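PDB 5C2V: hydrazine synthase subunit alpha from Candidatus Kuenenia stuttgartiensis, which catalyses the condensation of hydroxylamine with ammonia to hydrazine, the second half-reaction of the hydrazine synthase complex of anammox bacteria. Local coordinates for residues E422-S427 with G627-P632; E675-D680 with A688-L693; L233-N238 with A289-G294. One frame throughout, in Å; residues are numbered along the deposited sequence.

Contact 1 (E422-S427 with G627-P632)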
loop_
_atom_site.group_PDB
_atom_site.type_symbol
_atom_site.label_atom_id
_atom_site.label_comp_id
_atom_site.label_asym_id
_atom_site.label_seq_id
_atom_site.Cartn_x
_atom_site.Cartn_y
_atom_site.Cartn_z
ATOM N N GLU D 422 -38.908 0.424 -32.732
ATOM C CA GLU D 422 -39.760 0.079 -31.598
ATOM C C GLU D 422 -40.239 1.301 -30.814
ATOM O O GLU D 422 -41.264 1.243 -30.135
ATOM C CB GLU D 422 -39.026 -0.886 -30.667
ATOM C CG GLU D 422 -38.524 -2.137 -31.369
ATOM C CD GLU D 422 -38.189 -3.253 -30.405
ATOM O OE1 GLU D 422 -38.426 -3.082 -29.192
ATOM O OE2 GLU D 422 -37.694 -4.305 -30.860
ATOM N N GLY D 423 -39.498 2.401 -30.906
ATOM C CA GLY D 423 -39.934 3.652 -30.310
ATOM C C GLY D 423 -39.387 3.951 -28.927
ATOM O O GLY D 423 -39.922 4.804 -28.218
ATOM N N TYR D 424 -38.326 3.255 -28.534
ATOM C CA TYR D 424 -37.684 3.520 -27.251
ATOM C C TYR D 424 -36.794 4.755 -27.329
ATOM O O TYR D 424 -36.122 4.973 -28.337
ATOM C CB TYR D 424 -36.868 2.311 -26.791
ATOM C CG TYR D 424 -37.704 1.197 -26.208
ATOM C CD1 TYR D 424 -38.224 1.298 -24.926
ATOM C CD2 TYR D 424 -37.972 0.047 -26.937
ATOM C CE1 TYR D 424 -38.989 0.286 -24.385
ATOM C CE2 TYR D 424 -38.738 -0.971 -26.404
ATOM C CZ TYR D 424 -39.243 -0.845 -25.127
ATOM O OH TYR D 424 -40.006 -1.851 -24.583
ATOM N N PRO D 425 -36.792 5.570 -26.263
ATOM C CA PRO D 425 -35.968 6.782 -26.190
ATOM C C PRO D 425 -34.479 6.475 -26.318
ATOM O O PRO D 425 -33.724 7.278 -26.868
ATOM C CB PRO D 425 -36.288 7.344 -24.800
ATOM C CG PRO D 425 -37.618 6.767 -24.451
ATOM C CD PRO D 425 -37.629 5.401 -25.063
ATOM N N HIS D 426 -34.070 5.316 -25.814
ATOM C CA HIS D 426 -32.673 4.907 -25.850
ATOM C C HIS D 426 -32.574 3.386 -25.857
ATOM O O HIS D 426 -33.483 2.700 -25.389
ATOM C CB HIS D 426 -31.917 5.488 -24.651
ATOM C CG HIS D 426 -30.431 5.533 -24.828
ATOM N ND1 HIS D 426 -29.631 4.417 -24.719
ATOM C CD2 HIS D 426 -29.597 6.568 -25.095
ATOM C CE1 HIS D 426 -28.370 4.758 -24.919
ATOM N NE2 HIS D 426 -28.324 6.058 -25.149
ATOM N N SER D 427 -31.479 2.863 -26.397
ATOM C CA SER D 427 -31.225 1.427 -26.357
ATOM C C SER D 427 -31.079 0.975 -24.908
ATOM O O SER D 427 -30.559 1.715 -24.075
ATOM C CB SER D 427 -29.971 1.076 -27.160
ATOM O OG SER D 427 -28.845 1.796 -26.687
ATOM N N GLY D 627 -45.198 -3.046 -27.483
ATOM C CA GLY D 627 -45.573 -3.934 -26.397
ATOM C C GLY D 627 -44.518 -4.971 -26.056
ATOM O O GLY D 627 -44.837 -6.031 -25.517
ATOM N N THR D 628 -43.260 -4.673 -26.365
ATOM C CA THR D 628 -42.192 -5.666 -26.259
ATOM C C THR D 628 -41.643 -5.813 -24.837
ATOM O O THR D 628 -40.669 -6.533 -24.620
ATOM C CB THR D 628 -41.025 -5.338 -27.210
ATOM O OG1 THR D 628 -40.088 -6.423 -27.211
ATOM C CG2 THR D 628 -40.323 -4.071 -26.776
ATOM N N THR D 629 -42.238 -5.109 -23.879
ATOM C CA THR D 629 -41.947 -5.368 -22.470
ATOM C C THR D 629 -43.187 -5.150 -21.603
ATOM O O THR D 629 -44.065 -4.354 -21.940
ATOM C CB THR D 629 -40.793 -4.488 -21.945
ATOM O OG1 THR D 629 -40.389 -4.951 -20.650
ATOM C CG2 THR D 629 -41.215 -3.031 -21.850
ATOM N N SER D 630 -43.258 -5.878 -20.493
ATOM C CA SER D 630 -44.408 -5.811 -19.598
ATOM C C SER D 630 -44.358 -4.594 -18.679
ATOM O O SER D 630 -45.392 -4.042 -18.306
ATOM C CB SER D 630 -44.498 -7.086 -18.755
ATOM O OG SER D 630 -44.272 -8.238 -19.548
ATOM N N GLN D 631 -43.147 -4.184 -18.318
ATOM C CA GLN D 631 -42.954 -3.137 -17.320
ATOM C C GLN D 631 -42.938 -1.740 -17.929
ATOM O O GLN D 631 -42.561 -1.569 -19.089
ATOM C CB GLN D 631 -41.652 -3.382 -16.554
ATOM C CG GLN D 631 -41.437 -4.829 -16.156
ATOM C CD GLN D 631 -42.478 -5.343 -15.178
ATOM O OE1 GLN D 631 -43.185 -4.566 -14.534
ATOM N NE2 GLN D 631 -42.580 -6.662 -15.065
ATOM N N PRO D 632 -43.358 -0.733 -17.143
ATOM C CA PRO D 632 -43.285 0.673 -17.553
ATOM C C PRO D 632 -41.866 1.071 -17.943
ATOM O O PRO D 632 -40.909 0.603 -17.328
ATOM C CB PRO D 632 -43.743 1.428 -16.303
ATOM C CG PRO D 632 -44.604 0.459 -15.575
ATOM C CD PRO D 632 -43.993 -0.888 -15.821
#

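Contact 2 (E675-D680 with A688-L693)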
loop_
_atom_site.group_PDB
_atom_site.type_symbol
_atom_site.label_atom_id
_atom_site.label_comp_id
_atom_site.label_asym_id
_atom_site.label_seq_id
_atom_site.Cartn_x
_atom_site.Cartn_y
_atom_site.Cartn_z
ATOM N N GLU D 675 -21.168 32.432 -2.805
ATOM C CA GLU D 675 -20.005 33.256 -3.120
ATOM C C GLU D 675 -18.724 32.428 -3.109
ATOM O O GLU D 675 -18.448 31.702 -2.153
ATOM C CB GLU D 675 -19.886 34.424 -2.140
ATOM C CG GLU D 675 -18.767 35.397 -2.483
ATOM C CD GLU D 675 -18.785 36.640 -1.618
ATOM O OE1 GLU D 675 -19.585 36.691 -0.660
ATOM O OE2 GLU D 675 -18.001 37.571 -1.899
ATOM N N LEU D 676 -17.949 32.543 -4.181
ATOM C CA LEU D 676 -16.737 31.749 -4.347
ATOM C C LEU D 676 -15.639 32.178 -3.381
ATOM O O LEU D 676 -15.483 33.363 -3.086
ATOM C CB LEU D 676 -16.229 31.845 -5.789
ATOM C CG LEU D 676 -16.828 30.899 -6.837
ATOM C CD1 LEU D 676 -18.328 31.107 -7.006
ATOM C CD2 LEU D 676 -16.112 31.070 -8.168
ATOM N N VAL D 677 -14.881 31.202 -2.892
ATOM C CA VAL D 677 -13.774 31.467 -1.983
ATOM C C VAL D 677 -12.441 31.189 -2.669
ATOM O O VAL D 677 -12.201 30.083 -3.150
ATOM C CB VAL D 677 -13.875 30.617 -0.702
ATOM C CG1 VAL D 677 -12.668 30.857 0.191
ATOM C CG2 VAL D 677 -15.166 30.924 0.040
ATOM N N SER D 678 -11.578 32.198 -2.713
ATOM C CA SER D 678 -10.272 32.050 -3.341
ATOM C C SER D 678 -9.310 31.283 -2.440
ATOM O O SER D 678 -9.066 31.674 -1.299
ATOM C CB SER D 678 -9.687 33.419 -3.692
ATOM O OG SER D 678 -8.431 33.285 -4.336
ATOM N N VAL D 679 -8.773 30.185 -2.960
ATOM C CA VAL D 679 -7.805 29.379 -2.225
ATOM C C VAL D 679 -6.553 29.168 -3.068
ATOM O O VAL D 679 -6.613 28.552 -4.132
ATOM C CB VAL D 679 -8.389 28.010 -1.826
ATOM C CG1 VAL D 679 -7.336 27.169 -1.118
ATOM C CG2 VAL D 679 -9.620 28.191 -0.946
ATOM N N ASP D 680 -5.427 29.687 -2.580
ATOM C CA ASP D 680 -4.155 29.640 -3.300
ATOM C C ASP D 680 -4.271 30.253 -4.695
ATOM O O ASP D 680 -3.692 29.748 -5.657
ATOM C CB ASP D 680 -3.638 28.201 -3.399
ATOM C CG ASP D 680 -3.104 27.681 -2.077
ATOM O OD1 ASP D 680 -1.868 27.672 -1.898
ATOM O OD2 ASP D 680 -3.920 27.284 -1.218
ATOM N N ALA D 688 -19.206 26.771 2.218
ATOM C CA ALA D 688 -19.768 25.532 2.748
ATOM C C ALA D 688 -19.108 24.303 2.129
ATOM O O ALA D 688 -18.811 23.331 2.827
ATOM C CB ALA D 688 -21.271 25.498 2.520
ATOM N N TYR D 689 -18.876 24.352 0.821
ATOM C CA TYR D 689 -18.249 23.237 0.121
ATOM C C TYR D 689 -16.808 23.050 0.578
ATOM O O TYR D 689 -16.368 21.927 0.824
ATOM C CB TYR D 689 -18.295 23.449 -1.395
ATOM C CG TYR D 689 -17.836 22.245 -2.188
ATOM C CD1 TYR D 689 -16.511 22.109 -2.584
ATOM C CD2 TYR D 689 -18.729 21.240 -2.538
ATOM C CE1 TYR D 689 -16.088 21.009 -3.307
ATOM C CE2 TYR D 689 -18.316 20.137 -3.261
ATOM C CZ TYR D 689 -16.996 20.026 -3.642
ATOM O OH TYR D 689 -16.583 18.927 -4.361
ATOM N N ASN D 690 -16.076 24.155 0.685
ATOM C CA ASN D 690 -14.698 24.116 1.164
ATOM C C ASN D 690 -14.614 23.572 2.585
ATOM O O ASN D 690 -13.692 22.830 2.923
ATOM C CB ASN D 690 -14.066 25.507 1.102
ATOM C CG ASN D 690 -13.641 25.892 -0.301
ATOM O OD1 ASN D 690 -12.594 25.460 -0.786
ATOM N ND2 ASN D 690 -14.447 26.716 -0.961
ATOM N N SER D 691 -15.587 23.943 3.410
ATOM C CA SER D 691 -15.640 23.473 4.788
ATOM C C SER D 691 -15.905 21.972 4.857
ATOM O O SER D 691 -15.172 21.233 5.512
ATOM C CB SER D 691 -16.719 24.226 5.571
ATOM O OG SER D 691 -16.430 25.612 5.641
ATOM N N LEU D 692 -16.951 21.527 4.165
ATOM C CA LEU D 692 -17.392 20.138 4.247
ATOM C C LEU D 692 -16.406 19.149 3.623
ATOM O O LEU D 692 -16.358 17.984 4.015
ATOM C CB LEU D 692 -18.764 19.988 3.587
ATOM C CG LEU D 692 -19.917 20.669 4.329
ATOM C CD1 LEU D 692 -21.177 20.692 3.479
ATOM C CD2 LEU D 692 -20.172 19.974 5.659
ATOM N N LEU D 693 -15.621 19.613 2.655
ATOM C CA LEU D 693 -14.676 18.744 1.958
ATOM C C LEU D 693 -13.269 18.804 2.554
ATOM O O LEU D 693 -12.337 18.202 2.020
ATOM C CB LEU D 693 -14.628 19.096 0.468
ATOM C CG LEU D 693 -15.672 18.424 -0.433
ATOM C CD1 LEU D 693 -15.574 16.909 -0.330
ATOM C CD2 LEU D 693 -17.087 18.892 -0.116
#

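Contact 3 (L233-N238 with A289-G294)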
loop_
_atom_site.group_PDB
_atom_site.type_symbol
_atom_site.label_atom_id
_atom_site.label_comp_id
_atom_site.label_asym_id
_atom_site.label_seq_id
_atom_site.Cartn_x
_atom_site.Cartn_y
_atom_site.Cartn_z
ATOM N N LEU D 233 -5.447 -10.904 -29.545
ATOM C CA LEU D 233 -6.280 -12.096 -29.661
ATOM C C LEU D 233 -6.018 -13.122 -28.561
ATOM O O LEU D 233 -4.869 -13.427 -28.240
ATOM C CB LEU D 233 -6.074 -12.749 -31.029
ATOM C CG LEU D 233 -6.330 -11.857 -32.246
ATOM C CD1 LEU D 233 -6.002 -12.595 -33.536
ATOM C CD2 LEU D 233 -7.767 -11.362 -32.254
ATOM N N THR D 234 -7.097 -13.650 -27.990
ATOM C CA THR D 234 -7.008 -14.751 -27.040
ATOM C C THR D 234 -7.061 -16.075 -27.799
ATOM O O THR D 234 -7.642 -16.144 -28.883
ATOM C CB THR D 234 -8.146 -14.706 -25.998
ATOM O OG1 THR D 234 -9.390 -15.029 -26.630
ATOM C CG2 THR D 234 -8.239 -13.325 -25.366
ATOM N N PRO D 235 -6.448 -17.130 -27.239
ATOM C CA PRO D 235 -6.450 -18.443 -27.896
ATOM C C PRO D 235 -7.853 -19.027 -28.076
ATOM O O PRO D 235 -8.053 -19.869 -28.952
ATOM C CB PRO D 235 -5.617 -19.310 -26.945
ATOM C CG PRO D 235 -4.751 -18.340 -26.212
ATOM C CD PRO D 235 -5.601 -17.121 -26.034
ATOM N N ASP D 236 -8.807 -18.588 -27.258
ATOM C CA ASP D 236 -10.190 -19.049 -27.373
ATOM C C ASP D 236 -11.064 -18.109 -28.210
ATOM O O ASP D 236 -12.276 -18.304 -28.301
ATOM C CB ASP D 236 -10.811 -19.254 -25.987
ATOM C CG ASP D 236 -10.425 -18.172 -25.003
ATOM O OD1 ASP D 236 -10.574 -16.977 -25.333
ATOM O OD2 ASP D 236 -9.977 -18.524 -23.892
ATOM N N GLY D 237 -10.452 -17.095 -28.817
ATOM C CA GLY D 237 -11.168 -16.218 -29.728
ATOM C C GLY D 237 -11.829 -14.970 -29.168
ATOM O O GLY D 237 -12.850 -14.520 -29.690
ATOM N N ASN D 238 -11.265 -14.414 -28.100
ATOM C CA ASN D 238 -11.731 -13.130 -27.583
ATOM C C ASN D 238 -10.668 -12.041 -27.727
ATOM O O ASN D 238 -9.566 -12.299 -28.214
ATOM C CB ASN D 238 -12.154 -13.265 -26.121
ATOM C CG ASN D 238 -13.205 -14.338 -25.919
ATOM O OD1 ASN D 238 -14.405 -14.068 -25.984
ATOM N ND2 ASN D 238 -12.759 -15.565 -25.675
ATOM N N ALA D 289 0.220 -6.225 -24.473
ATOM C CA ALA D 289 0.130 -7.608 -24.019
ATOM C C ALA D 289 -0.103 -8.578 -25.173
ATOM O O ALA D 289 -0.990 -8.375 -26.004
ATOM C CB ALA D 289 -0.978 -7.748 -22.985
ATOM N N LYS D 290 0.707 -9.631 -25.217
ATOM C CA LYS D 290 0.541 -10.702 -26.192
ATOM C C LYS D 290 0.703 -12.051 -25.497
ATOM O O LYS D 290 1.170 -12.115 -24.360
ATOM C CB LYS D 290 1.544 -10.558 -27.339
ATOM C CG LYS D 290 1.401 -9.260 -28.121
ATOM C CD LYS D 290 2.309 -9.230 -29.337
ATOM C CE LYS D 290 2.319 -7.852 -29.979
ATOM N NZ LYS D 290 0.952 -7.405 -30.365
ATOM N N ILE D 291 0.313 -13.126 -26.174
ATOM C CA ILE D 291 0.318 -14.450 -25.560
ATOM C C ILE D 291 1.213 -15.438 -26.308
ATOM O O ILE D 291 1.156 -15.534 -27.534
ATOM C CB ILE D 291 -1.110 -15.026 -25.476
ATOM C CG1 ILE D 291 -2.059 -13.997 -24.855
ATOM C CG2 ILE D 291 -1.122 -16.322 -24.679
ATOM C CD1 ILE D 291 -3.479 -14.485 -24.700
ATOM N N THR D 292 2.037 -16.166 -25.560
ATOM C CA THR D 292 2.933 -17.163 -26.141
ATOM C C THR D 292 2.179 -18.430 -26.520
ATOM O O THR D 292 1.192 -18.793 -25.884
ATOM C CB THR D 292 4.071 -17.536 -25.177
ATOM O OG1 THR D 292 3.521 -18.118 -23.989
ATOM C CG2 THR D 292 4.883 -16.307 -24.809
ATOM N N PHE D 293 2.641 -19.089 -27.575
ATOM C CA PHE D 293 1.998 -20.301 -28.066
ATOM C C PHE D 293 2.426 -21.573 -27.329
ATOM O O PHE D 293 1.596 -22.435 -27.044
ATOM C CB PHE D 293 2.255 -20.432 -29.567
ATOM C CG PHE D 293 1.758 -19.257 -30.358
ATOM C CD1 PHE D 293 0.445 -19.205 -30.794
ATOM C CD2 PHE D 293 2.594 -18.187 -30.635
ATOM C CE1 PHE D 293 -0.020 -18.118 -31.510
ATOM C CE2 PHE D 293 2.134 -17.097 -31.351
ATOM C CZ PHE D 293 0.826 -17.063 -31.788
ATOM N N GLY D 294 3.718 -21.697 -27.032
ATOM C CA GLY D 294 4.226 -22.905 -26.405
ATOM C C GLY D 294 3.795 -23.166 -24.972
ATOM O O GLY D 294 3.173 -24.189 -24.686
#

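Contact 1 (E422-S427 with G627-P632)
Tyr424 reaches across to Thr628 with the hydroxyl end of its ring, and these two residues bury most of the surface in the contact. The methyl CG2 of Thr628 lies in the plane of the ring at its edge, 3.1 Å from Tyr424 OH and 3.5 Å from Tyr424 CE2, so the methyl meets the rim of the aromatic group; the ring of Trp428 also meets Tyr424, the two planes inclined at about 60°. The first torsion of Thr628 (-172°) sets OG1 opposite the backbone N and leaves CG2 between N and the carbonyl carbon, turned to the tyrosine.

Glu422 adds a second wall. Its side chain, extended beyond CG, crosses that of Thr628 at about a right angle, and OE1 comes 3.2 Å from Thr628 CG2, again in the plane of the tyrosine ring. Gly423 takes a positive phi between them, where a CB would press on the carbonyl O of Glu422; glycine therefore suits the bend that lets Glu422 and Tyr424 face the same partner.

Thr629 supplies another methyl, CG2, 3.2 Å from Tyr424 OH, while its OG1 is hydrogen-bonded to the backbone O of Tyr588. Threonine fits such a place because one branch can pack while the other bonds. No hydrogen bond joins the two segments. The contact is loop-on-loop packing in a multidomain heme protein: the irregular chain leading into strand 428-433 meets the long loop that precedes helix 646-657 in the cytochrome c region.

Contact 2 (E675-D680 with A688-L693)
Asn690 uses ND2 to hydrogen-bond the backbone O of Ser686, one helical turn earlier, and the same amide nitrogen lies 4.0 Å from Val677 CB across the contact. The other end of the carboxamide, OD1, accepts a hydrogen bond from His485 NE2 and sits 4.0 Å from Val679 CG2. With both ends bonded, the amide is held against rotation, and a buried polar group can be accommodated beside two valines. Its CG stands opposite the carbonyl carbon (chi1 -78°), beside the backbone N, which sends the group out from the helix toward the strand.

Val677 and Val679, two residues apart, both point to the helix; Val679 belongs to a short, weakly bonded strand, 678-679, which pairs with 682-683 in a small antiparallel hairpin. That hairpin runs into helix 687-692 within the C-terminal cytochrome c region, so the contact folds the hairpin back on the helix that follows it. Branched valine suits an extended backbone and offers compact apolar surface; Val679 and Asn690 lie side by side, pointing in opposing senses. Elsewhere on the helix, Ala688 and Leu692 pack on Leu654 of helix 646-657.

Contact 3 (L233-N238 with A289-G294)
Ile291 and Pro235 meet end on, the methyl CD1 of Ile291 coming 3.6 Å from CD of Pro235, the corner of the proline ring bonded to its nitrogen. The isoleucine carries the whole of its segment's share of the contact. CG1 stands opposite the carbonyl carbon (chi1 -50°) and the chain runs on fully extended, so CD1 is delivered to the turn. There it also meets backbone: Leu233 O is 3.9 Å from Ile291 CD1, and Thr234 CA is 4.2 Å from the same methyl. A long, branched apolar chain suits a buried strand end that reaches the turn by its last methyl, and proline offers a rigid apolar surface to receive it.

The turn itself is held by its own polar groups. Thr234 to Gly237 form a type I beta turn, closed by Gly237 N to Thr234 O at 3.0 Å. Asp236 OD1 then accepts from Thr234 OG1 and from Asn238 ND2, which approach from opposite faces of the carboxylate, 38° and 46° out of its plane. Thr234 N also bonds Asn238 O, at 2.8 Å. Gly237 has a positive phi, comfortable for a residue without a side chain. Gln58 of the gamma subunit packs on Asp236.

The turn links strands 228-233 and 239-245 of one four-stranded antiparallel sheet, while Ile291 ends the first strand, 285-291, of the next; the two are consistent with successive blades of the six-bladed propeller. Leu240 of strand 239-245 and Ile298 of strand 297-303 pack on Ile291.

The three contacts follow one another along the chain in the order 3, 1, 2, and none touches another. Contact 3 joins two four-stranded sheets, probably successive propeller blades in the N-terminal domain. Contact 1 brings a loop that comes after the propeller strands to one from the cytochrome c region, and contact 2 lies wholly within that region. Centres of contacts 1 and 3 are about 39 Å apart, those of 1 and 2 about 44 Å, and those of 2 and 3 about 51 Å, the last pair on opposite sides of the chain's centre. All lie away from the heme, zinc and calcium sites, though the side chain of Thr234 in contact 3 is about 12 Å from a bound magnesium ion.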